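Local coordinates for protein 1-acyl-sn-glycerol-3-phosphate acyltransferase (Thermotoga maritima, PDB 5KYM) that catalyses the transfer of an acyl chain to lysophosphatidic acid (1-acyl-sn-glycerol 3-phosphate), making phosphatidic acid at the membrane, at residues Ala41-Ile49 against Asn115-Gly123; Arg76-Ser86 against Val181-Tyr192. One frame throughout, in Å; residues are numbered along the deposited sequence.

Contact 1 joins the two-helix motif of the enzyme (helices 2-34 and 38-59) to its acyltransferase domain: 41-49 belongs to helix 38-59, which packs beside the long helix 2-34, and 115-123 belongs to the domain. Contact 2 lies deeper, in the central sheet, where 76-86 pairs with 181-192 and runs into the HX4D signature, His-84 to Asp-89. The two do not touch; their centres are 19 Å apart and their nearest atoms about 10 Å. Helix 89-96 bridges them, since its Leu-94 packs on Ile-49 and Leu-121 while Asp-89 bonds to Thr-191. A nonane lies on Tyr-117 in contact 1, about 13 Å from the side chain of Ser-86 in contact 2.

Contact 1. Residues Ala41-Ile49 against Asn115-Gly123. With DD9 (nonane), chain F.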
# COMPACT_ATOMS: atom_id res chain seq x y z
N ALA A 41 10.48 -15.63 13.13
CA ALA A 41 11.32 -14.71 12.37
C ALA A 41 10.46 -13.95 11.39
O ALA A 41 10.59 -12.75 11.23
CB ALA A 41 12.45 -15.43 11.67
N ARG A 42 9.55 -14.64 10.74
CA ARG A 42 8.68 -14.01 9.77
C ARG A 42 7.82 -12.98 10.47
O ARG A 42 7.64 -11.87 9.94
CB ARG A 42 7.82 -15.03 9.03
CG ARG A 42 7.25 -14.47 7.78
CD ARG A 42 6.17 -15.30 7.03
NE ARG A 42 5.62 -14.53 5.90
CZ ARG A 42 6.37 -13.96 4.92
NH1 ARG A 42 7.73 -14.03 4.88
NH2 ARG A 42 5.77 -13.25 3.97
N LYS A 43 7.30 -13.33 11.66
CA LYS A 43 6.40 -12.46 12.40
C LYS A 43 7.16 -11.17 12.75
O LYS A 43 6.63 -10.08 12.62
CB LYS A 43 5.87 -13.10 13.67
CG LYS A 43 4.51 -13.73 13.65
CD LYS A 43 4.23 -14.61 14.89
CE LYS A 43 4.19 -13.86 16.25
NZ LYS A 43 2.85 -13.24 16.54
N TYR A 44 8.41 -11.32 13.19
CA TYR A 44 9.25 -10.20 13.61
C TYR A 44 9.46 -9.25 12.47
O TYR A 44 9.19 -8.08 12.62
CB TYR A 44 10.59 -10.71 14.14
CG TYR A 44 11.66 -9.69 14.27
CD1 TYR A 44 11.58 -8.71 15.21
CD2 TYR A 44 12.80 -9.73 13.48
CE1 TYR A 44 12.59 -7.77 15.38
CE2 TYR A 44 13.82 -8.78 13.62
CZ TYR A 44 13.69 -7.79 14.56
OH TYR A 44 14.65 -6.83 14.75
N VAL A 45 9.90 -9.75 11.31
CA VAL A 45 10.19 -8.87 10.19
C VAL A 45 8.91 -8.17 9.75
O VAL A 45 8.92 -6.94 9.50
CB VAL A 45 10.75 -9.60 8.95
CG1 VAL A 45 11.02 -8.59 7.81
CG2 VAL A 45 12.03 -10.33 9.29
N LEU A 46 7.84 -8.97 9.64
CA LEU A 46 6.56 -8.41 9.24
C LEU A 46 6.07 -7.32 10.17
O LEU A 46 5.51 -6.34 9.73
CB LEU A 46 5.48 -9.50 9.04
CG LEU A 46 5.61 -10.28 7.72
CD1 LEU A 46 4.48 -11.24 7.59
CD2 LEU A 46 5.67 -9.40 6.45
N LYS A 47 6.29 -7.48 11.46
CA LYS A 47 5.78 -6.55 12.44
C LYS A 47 6.57 -5.28 12.31
O LYS A 47 5.99 -4.22 12.34
CB LYS A 47 5.87 -7.15 13.85
CG LYS A 47 5.13 -6.43 14.94
CD LYS A 47 3.61 -6.46 14.72
CE LYS A 47 2.96 -5.19 15.21
NZ LYS A 47 3.34 -4.91 16.65
N GLU A 48 7.88 -5.39 12.10
CA GLU A 48 8.76 -4.21 11.93
C GLU A 48 8.42 -3.32 10.75
O GLU A 48 8.64 -2.11 10.82
CB GLU A 48 10.24 -4.63 11.82
CG GLU A 48 10.92 -5.08 13.10
CD GLU A 48 10.71 -4.07 14.20
OE1 GLU A 48 10.99 -2.84 13.97
OE2 GLU A 48 10.19 -4.53 15.26
N ILE A 49 7.96 -3.95 9.67
CA ILE A 49 7.47 -3.32 8.46
C ILE A 49 6.22 -2.56 8.76
O ILE A 49 6.08 -1.41 8.36
CB ILE A 49 7.15 -4.38 7.34
CG1 ILE A 49 8.48 -4.98 6.85
CG2 ILE A 49 6.32 -3.81 6.16
CD1 ILE A 49 8.31 -6.25 6.03
N ASN A 115 14.76 -2.20 -1.79
CA ASN A 115 14.76 -3.45 -2.56
C ASN A 115 14.69 -4.69 -1.66
O ASN A 115 13.97 -5.66 -1.98
CB ASN A 115 15.97 -3.56 -3.48
CG ASN A 115 17.27 -3.30 -2.75
OD1 ASN A 115 17.30 -2.51 -1.80
ND2 ASN A 115 18.33 -3.97 -3.17
N TRP A 116 15.41 -4.67 -0.55
CA TRP A 116 15.39 -5.80 0.39
C TRP A 116 14.00 -5.95 0.91
O TRP A 116 13.49 -7.04 1.04
CB TRP A 116 16.29 -5.65 1.63
CG TRP A 116 17.63 -5.17 1.42
CD1 TRP A 116 18.42 -5.42 0.38
CD2 TRP A 116 18.37 -4.35 2.33
NE1 TRP A 116 19.62 -4.80 0.55
CE2 TRP A 116 19.63 -4.14 1.75
CE3 TRP A 116 18.08 -3.76 3.58
CZ2 TRP A 116 20.64 -3.36 2.37
CZ3 TRP A 116 19.09 -2.98 4.22
CH2 TRP A 116 20.36 -2.80 3.60
N TYR A 117 13.37 -4.85 1.26
CA TYR A 117 12.04 -4.98 1.80
C TYR A 117 10.96 -5.29 0.75
O TYR A 117 10.05 -6.09 1.03
CB TYR A 117 11.76 -3.84 2.77
CG TYR A 117 12.40 -4.13 4.11
CD1 TYR A 117 11.79 -4.97 5.03
CD2 TYR A 117 13.61 -3.62 4.42
CE1 TYR A 117 12.35 -5.27 6.23
CE2 TYR A 117 14.18 -3.87 5.63
CZ TYR A 117 13.57 -4.71 6.52
OH TYR A 117 14.17 -4.93 7.75
N ILE A 118 11.11 -4.77 -0.47
CA ILE A 118 10.19 -5.16 -1.56
C ILE A 118 10.27 -6.64 -1.82
O ILE A 118 9.25 -7.27 -2.02
CB ILE A 118 10.49 -4.44 -2.89
CG1 ILE A 118 10.22 -2.93 -2.74
CG2 ILE A 118 9.63 -5.03 -4.00
CD1 ILE A 118 10.46 -2.07 -3.96
N ARG A 119 11.49 -7.17 -1.88
CA ARG A 119 11.72 -8.59 -2.02
C ARG A 119 11.15 -9.35 -0.84
O ARG A 119 10.46 -10.32 -1.07
CB ARG A 119 13.19 -8.90 -2.16
CG ARG A 119 13.73 -8.68 -3.57
CD ARG A 119 15.02 -9.51 -3.85
NE ARG A 119 16.19 -8.85 -3.26
CZ ARG A 119 16.74 -7.72 -3.72
NH1 ARG A 119 16.28 -7.09 -4.82
NH2 ARG A 119 17.77 -7.19 -3.06
N TYR A 120 11.39 -8.92 0.40
CA TYR A 120 10.88 -9.66 1.55
C TYR A 120 9.36 -9.79 1.49
O TYR A 120 8.83 -10.86 1.77
CB TYR A 120 11.27 -9.05 2.88
CG TYR A 120 11.11 -10.01 4.06
CD1 TYR A 120 9.90 -10.19 4.65
CD2 TYR A 120 12.21 -10.69 4.59
CE1 TYR A 120 9.73 -11.07 5.72
CE2 TYR A 120 12.07 -11.55 5.66
CZ TYR A 120 10.82 -11.75 6.23
OH TYR A 120 10.59 -12.62 7.29
N LEU A 121 8.67 -8.72 1.08
CA LEU A 121 7.22 -8.74 0.93
C LEU A 121 6.72 -9.52 -0.27
O LEU A 121 5.52 -9.45 -0.58
CB LEU A 121 6.67 -7.30 0.88
CG LEU A 121 6.82 -6.55 2.21
CD1 LEU A 121 6.78 -5.05 1.99
CD2 LEU A 121 5.75 -7.01 3.23
N ASN A 122 7.63 -10.23 -0.94
CA ASN A 122 7.37 -10.96 -2.17
C ASN A 122 6.83 -10.11 -3.29
O ASN A 122 6.10 -10.61 -4.12
CB ASN A 122 6.45 -12.13 -1.89
CG ASN A 122 7.18 -13.41 -1.78
OD1 ASN A 122 7.03 -14.30 -2.62
ND2 ASN A 122 7.97 -13.53 -0.74
N GLY A 123 7.20 -8.83 -3.36
CA GLY A 123 6.78 -7.95 -4.47
C GLY A 123 7.17 -8.41 -5.87
O GLY A 123 7.66 -9.47 -6.04
C1 DD9 F . 12.52 -1.86 9.92
C2 DD9 F . 12.29 -2.29 8.48
C3 DD9 F . 11.52 -1.20 7.76
C4 DD9 F . 11.35 -1.58 6.30
C5 DD9 F . 10.28 -0.69 5.65
C6 DD9 F . 9.99 -1.24 4.26
C7 DD9 F . 9.31 -0.27 3.29
C8 DD9 F . 9.00 -1.06 2.00
C9 DD9 F . 8.84 -0.14 0.78
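Val-45 meets Tyr-120 over the flat of its ring. CG1 of Val-45 stands 3.5 Å from the centroid of the Tyr-120 ring and 13° off the ring normal, a CH-pi contact, while CG2 of Val-45 sits at the phenol end, 3.4 Å from Tyr-120 OH. The tyrosine extends from the other helix to meet it: with CG opposite the backbone N (chi1 -163°), the ring spans much of the gap between the axes of 41-49 and 115-120, 11.8 Å apart at closest. Arg-42 runs out beside the same ring. Its guanidinium plane lies within 9° of the ring plane, yet NH1 of Arg-42 approaches CE1 of Tyr-120 obliquely, at 3.7 Å. Farther along helix 38-59, Ile-49 turns two atoms to two partners: its CG1 slants against the Tyr-117 ring, and its CD1 meets CD2 of Leu-121 tip to tip at 3.9 Å. CD2 of Leu-46 comes to that same Leu-121 methyl at 4.0 Å, and Leu-94 of helix 89-96 packs on both Ile-49 and Leu-121. No hydrogen bond crosses between the segments. The Tyr-117 ring has CG1 of Val-45 at its edge, 3.9 Å from CE1 of Tyr-117, and the nonane over one face, with C4 about 3.4 Å above the ring centre. Its hydroxyl is hydrogen-bonded to Gly-25 O of helix 2-34, which holds the phenol end of the ring. With an alanine in place of Tyr-117 the nonane would probably lose its flat support, Gly-25 O would be left without the phenol hydroxyl, and a gap would open beside Val-45 and Ile-49. Helices 2-34 and 38-59 thus pack against an acyltransferase domain, consistent with a two-helix motif that positions the active site within the bilayer.

Contact 2. Residues Arg76-Ser86 against Val181-Tyr192; sequences RNFIVVANHQS and VPVLPVSIWGTY
Two neighbouring parallel strands of the mixed central sheet of the acyltransferase domain, 79-82 and 183-189, carry this contact, and the first leads straight into the HX4D signature that begins at His-84. Four backbone bonds tie the strands: Ile-79 N to Pro-182 O, Leu-184 N to Ile-79 O, Val-81 N to Leu-184 O, and Val-186 N to Val-81 O at 2.8 Å. On one face of the sheet CG1 of Val-80 packs on CG2 of Val-186 at 3.6 Å. On the other, CG2 of Val-81 lies against CG1 of Val-183 at 3.7 Å, and Val-230 of helix 223-243 also touches Val-81. At the start of 76-86, the Arg-76 guanidinium lays a face on CD of Pro-182.

From Asn-83 on, side-chain amides of 76-86 take over the pairing. A chi1 of 64° sets CG of Asn-83 between the backbone N and the carbonyl carbon, which turns the amide to Ile-188 as a peptide group would face it. OD1 of Asn-83 accepts from Ile-188 N on an in-plane lone pair, and ND2 of Asn-83 returns an almost straight bond (179°) to Ile-188 O at 2.8 Å. Both polar ends of this buried amide are thereby satisfied. His-84 turns away from 181-192, its ND1 bonded to Asp-89 OD2, the signature aspartate. That carboxylate also accepts from Gln-85 N and is bonded to Thr-191 OG1, so the signature turn is tied to the start of helix 191-194. Gln-85 closes the contact there: its OE1 takes two backbone N-H groups, that of Tyr-192 from above the carbonyl plane and, 3.0 Å away and nearly along the C=O axis, that of Gly-190, while NE2 of Gln-85 lies 3.4 Å from CZ3 of Trp-189.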
# COMPACT_ATOMS: atom_id res chain seq x y z
N ARG A 76 -6.04 -15.87 6.12
CA ARG A 76 -6.22 -15.99 4.64
C ARG A 76 -5.53 -14.82 3.94
O ARG A 76 -5.43 -13.76 4.53
CB ARG A 76 -7.73 -16.00 4.31
CG ARG A 76 -7.99 -15.92 2.84
CD ARG A 76 -9.31 -16.44 2.36
NE ARG A 76 -9.25 -17.28 1.15
CZ ARG A 76 -8.39 -17.21 0.13
NH1 ARG A 76 -7.37 -16.35 0.07
NH2 ARG A 76 -8.55 -18.07 -0.91
N ASN A 77 -5.03 -14.99 2.74
CA ASN A 77 -4.52 -13.83 2.02
C ASN A 77 -5.67 -13.11 1.27
O ASN A 77 -6.81 -13.57 1.26
CB ASN A 77 -3.36 -14.20 1.10
CG ASN A 77 -3.79 -15.05 -0.05
OD1 ASN A 77 -4.81 -15.73 0.07
ND2 ASN A 77 -3.05 -14.99 -1.18
N PHE A 78 -5.35 -11.97 0.65
CA PHE A 78 -6.36 -11.17 -0.05
C PHE A 78 -5.67 -10.22 -1.03
O PHE A 78 -4.44 -10.19 -1.10
CB PHE A 78 -7.29 -10.44 0.95
CG PHE A 78 -6.58 -9.79 2.08
CD1 PHE A 78 -5.98 -8.55 1.91
CD2 PHE A 78 -6.49 -10.41 3.32
CE1 PHE A 78 -5.27 -7.94 2.99
CE2 PHE A 78 -5.82 -9.79 4.38
CZ PHE A 78 -5.21 -8.56 4.23
N ILE A 79 -6.45 -9.51 -1.84
CA ILE A 79 -5.90 -8.51 -2.73
C ILE A 79 -6.47 -7.17 -2.34
O ILE A 79 -7.64 -6.94 -2.53
CB ILE A 79 -6.27 -8.76 -4.18
CG1 ILE A 79 -5.84 -10.13 -4.61
CG2 ILE A 79 -5.57 -7.72 -5.07
CD1 ILE A 79 -6.60 -10.57 -5.86
N VAL A 80 -5.62 -6.27 -1.79
CA VAL A 80 -6.05 -4.92 -1.38
C VAL A 80 -6.20 -4.16 -2.66
O VAL A 80 -5.32 -4.17 -3.49
CB VAL A 80 -5.07 -4.22 -0.40
CG1 VAL A 80 -5.59 -2.85 -0.01
CG2 VAL A 80 -4.90 -5.03 0.85
N VAL A 81 -7.35 -3.56 -2.85
CA VAL A 81 -7.57 -2.76 -4.00
C VAL A 81 -7.91 -1.37 -3.52
O VAL A 81 -8.91 -1.15 -2.83
CB VAL A 81 -8.61 -3.39 -4.91
CG1 VAL A 81 -9.08 -2.42 -6.02
CG2 VAL A 81 -8.02 -4.67 -5.51
N ALA A 82 -7.04 -0.42 -3.87
CA ALA A 82 -7.12 0.92 -3.34
C ALA A 82 -7.00 1.94 -4.44
O ALA A 82 -6.33 1.67 -5.45
CB ALA A 82 -6.03 1.13 -2.29
N ASN A 83 -7.62 3.12 -4.25
CA ASN A 83 -7.27 4.34 -5.02
C ASN A 83 -5.83 4.77 -4.67
O ASN A 83 -5.28 4.44 -3.59
CB ASN A 83 -8.24 5.48 -4.81
CG ASN A 83 -8.24 5.99 -3.39
OD1 ASN A 83 -8.50 5.23 -2.48
ND2 ASN A 83 -8.00 7.28 -3.19
N HIS A 84 -5.22 5.49 -5.60
CA HIS A 84 -3.79 5.83 -5.53
C HIS A 84 -3.56 7.31 -5.76
O HIS A 84 -3.97 7.86 -6.80
CB HIS A 84 -3.06 5.08 -6.62
CG HIS A 84 -1.60 4.95 -6.40
ND1 HIS A 84 -1.02 5.13 -5.17
CD2 HIS A 84 -0.60 4.67 -7.26
CE1 HIS A 84 0.27 4.91 -5.27
NE2 HIS A 84 0.56 4.65 -6.53
N GLN A 85 -2.97 7.98 -4.78
CA GLN A 85 -2.85 9.43 -4.88
C GLN A 85 -1.60 9.99 -4.20
O GLN A 85 -1.54 11.19 -3.95
CB GLN A 85 -4.14 10.08 -4.32
CG GLN A 85 -4.29 10.01 -2.78
CD GLN A 85 -5.51 10.72 -2.26
OE1 GLN A 85 -5.53 11.15 -1.11
NE2 GLN A 85 -6.54 10.87 -3.11
N SER A 86 -0.62 9.13 -3.90
CA SER A 86 0.62 9.55 -3.28
C SER A 86 1.64 8.44 -3.22
O SER A 86 1.27 7.29 -3.15
CB SER A 86 0.34 10.08 -1.87
OG SER A 86 1.55 10.39 -1.25
N VAL A 181 -8.99 -15.32 -5.05
CA VAL A 181 -8.75 -14.75 -3.69
C VAL A 181 -9.62 -13.49 -3.49
O VAL A 181 -9.90 -12.75 -4.46
CB VAL A 181 -7.25 -14.53 -3.27
CG1 VAL A 181 -6.24 -15.14 -4.27
CG2 VAL A 181 -6.94 -13.07 -3.02
N PRO A 182 -10.04 -13.23 -2.25
CA PRO A 182 -10.90 -12.09 -2.00
C PRO A 182 -10.22 -10.74 -2.12
O PRO A 182 -9.08 -10.58 -1.71
CB PRO A 182 -11.38 -12.28 -0.55
CG PRO A 182 -10.63 -13.44 -0.00
CD PRO A 182 -9.76 -14.03 -1.06
N VAL A 183 -10.94 -9.81 -2.75
CA VAL A 183 -10.56 -8.41 -2.90
C VAL A 183 -11.00 -7.67 -1.63
O VAL A 183 -12.10 -7.90 -1.12
CB VAL A 183 -11.25 -7.83 -4.16
CG1 VAL A 183 -11.10 -6.33 -4.25
CG2 VAL A 183 -10.64 -8.49 -5.37
N LEU A 184 -10.14 -6.81 -1.12
CA LEU A 184 -10.46 -6.03 0.10
C LEU A 184 -10.40 -4.57 -0.37
O LEU A 184 -9.31 -4.02 -0.46
CB LEU A 184 -9.49 -6.30 1.26
CG LEU A 184 -9.64 -5.43 2.50
CD1 LEU A 184 -10.95 -5.78 3.13
CD2 LEU A 184 -8.52 -5.45 3.51
N PRO A 185 -11.56 -3.97 -0.69
CA PRO A 185 -11.54 -2.61 -1.20
C PRO A 185 -11.15 -1.60 -0.14
O PRO A 185 -11.65 -1.73 0.95
CB PRO A 185 -12.98 -2.38 -1.64
CG PRO A 185 -13.50 -3.72 -1.87
CD PRO A 185 -12.90 -4.51 -0.74
N VAL A 186 -10.30 -0.63 -0.49
CA VAL A 186 -9.82 0.37 0.47
C VAL A 186 -9.90 1.73 -0.14
O VAL A 186 -9.56 1.85 -1.26
CB VAL A 186 -8.36 0.11 0.88
CG1 VAL A 186 -7.80 1.27 1.66
CG2 VAL A 186 -8.32 -1.15 1.71
N SER A 187 -10.29 2.75 0.61
CA SER A 187 -10.33 4.10 0.08
C SER A 187 -9.39 4.94 0.92
O SER A 187 -9.44 4.90 2.16
CB SER A 187 -11.72 4.67 0.20
OG SER A 187 -12.71 3.82 -0.33
N ILE A 188 -8.53 5.71 0.25
CA ILE A 188 -7.48 6.52 0.88
C ILE A 188 -7.81 7.97 0.60
O ILE A 188 -8.05 8.35 -0.59
CB ILE A 188 -6.14 6.26 0.22
CG1 ILE A 188 -5.71 4.79 0.42
CG2 ILE A 188 -5.08 7.22 0.76
CD1 ILE A 188 -4.37 4.41 -0.21
N TRP A 189 -7.87 8.80 1.65
CA TRP A 189 -7.96 10.22 1.43
C TRP A 189 -7.06 11.02 2.29
O TRP A 189 -7.08 10.86 3.48
CB TRP A 189 -9.34 10.69 1.71
CG TRP A 189 -9.47 12.15 1.34
CD1 TRP A 189 -9.66 13.19 2.14
CD2 TRP A 189 -9.40 12.67 0.01
NE1 TRP A 189 -9.72 14.34 1.42
CE2 TRP A 189 -9.55 14.06 0.10
CE3 TRP A 189 -9.21 12.08 -1.25
CZ2 TRP A 189 -9.49 14.89 -1.00
CZ3 TRP A 189 -9.15 12.90 -2.35
CH2 TRP A 189 -9.28 14.30 -2.22
N GLY A 190 -6.30 11.94 1.70
CA GLY A 190 -5.33 12.81 2.41
C GLY A 190 -3.83 12.60 2.14
O GLY A 190 -3.05 13.47 2.41
N THR A 191 -3.42 11.47 1.63
CA THR A 191 -2.06 11.27 1.32
C THR A 191 -1.72 12.18 0.14
O THR A 191 -0.56 12.60 -0.01
CB THR A 191 -1.72 9.82 0.97
OG1 THR A 191 -2.56 9.33 -0.11
CG2 THR A 191 -1.89 8.98 2.11
N TYR A 192 -2.70 12.49 -0.70
CA TYR A 192 -2.48 13.46 -1.78
C TYR A 192 -2.10 14.90 -1.31
O TYR A 192 -1.28 15.54 -1.93
CB TYR A 192 -3.67 13.48 -2.76
CG TYR A 192 -3.68 14.67 -3.67
CD1 TYR A 192 -2.86 14.72 -4.80
CD2 TYR A 192 -4.45 15.76 -3.38
CE1 TYR A 192 -2.82 15.83 -5.63
CE2 TYR A 192 -4.45 16.87 -4.24
CZ TYR A 192 -3.63 16.87 -5.36
OH TYR A 192 -3.60 17.92 -6.19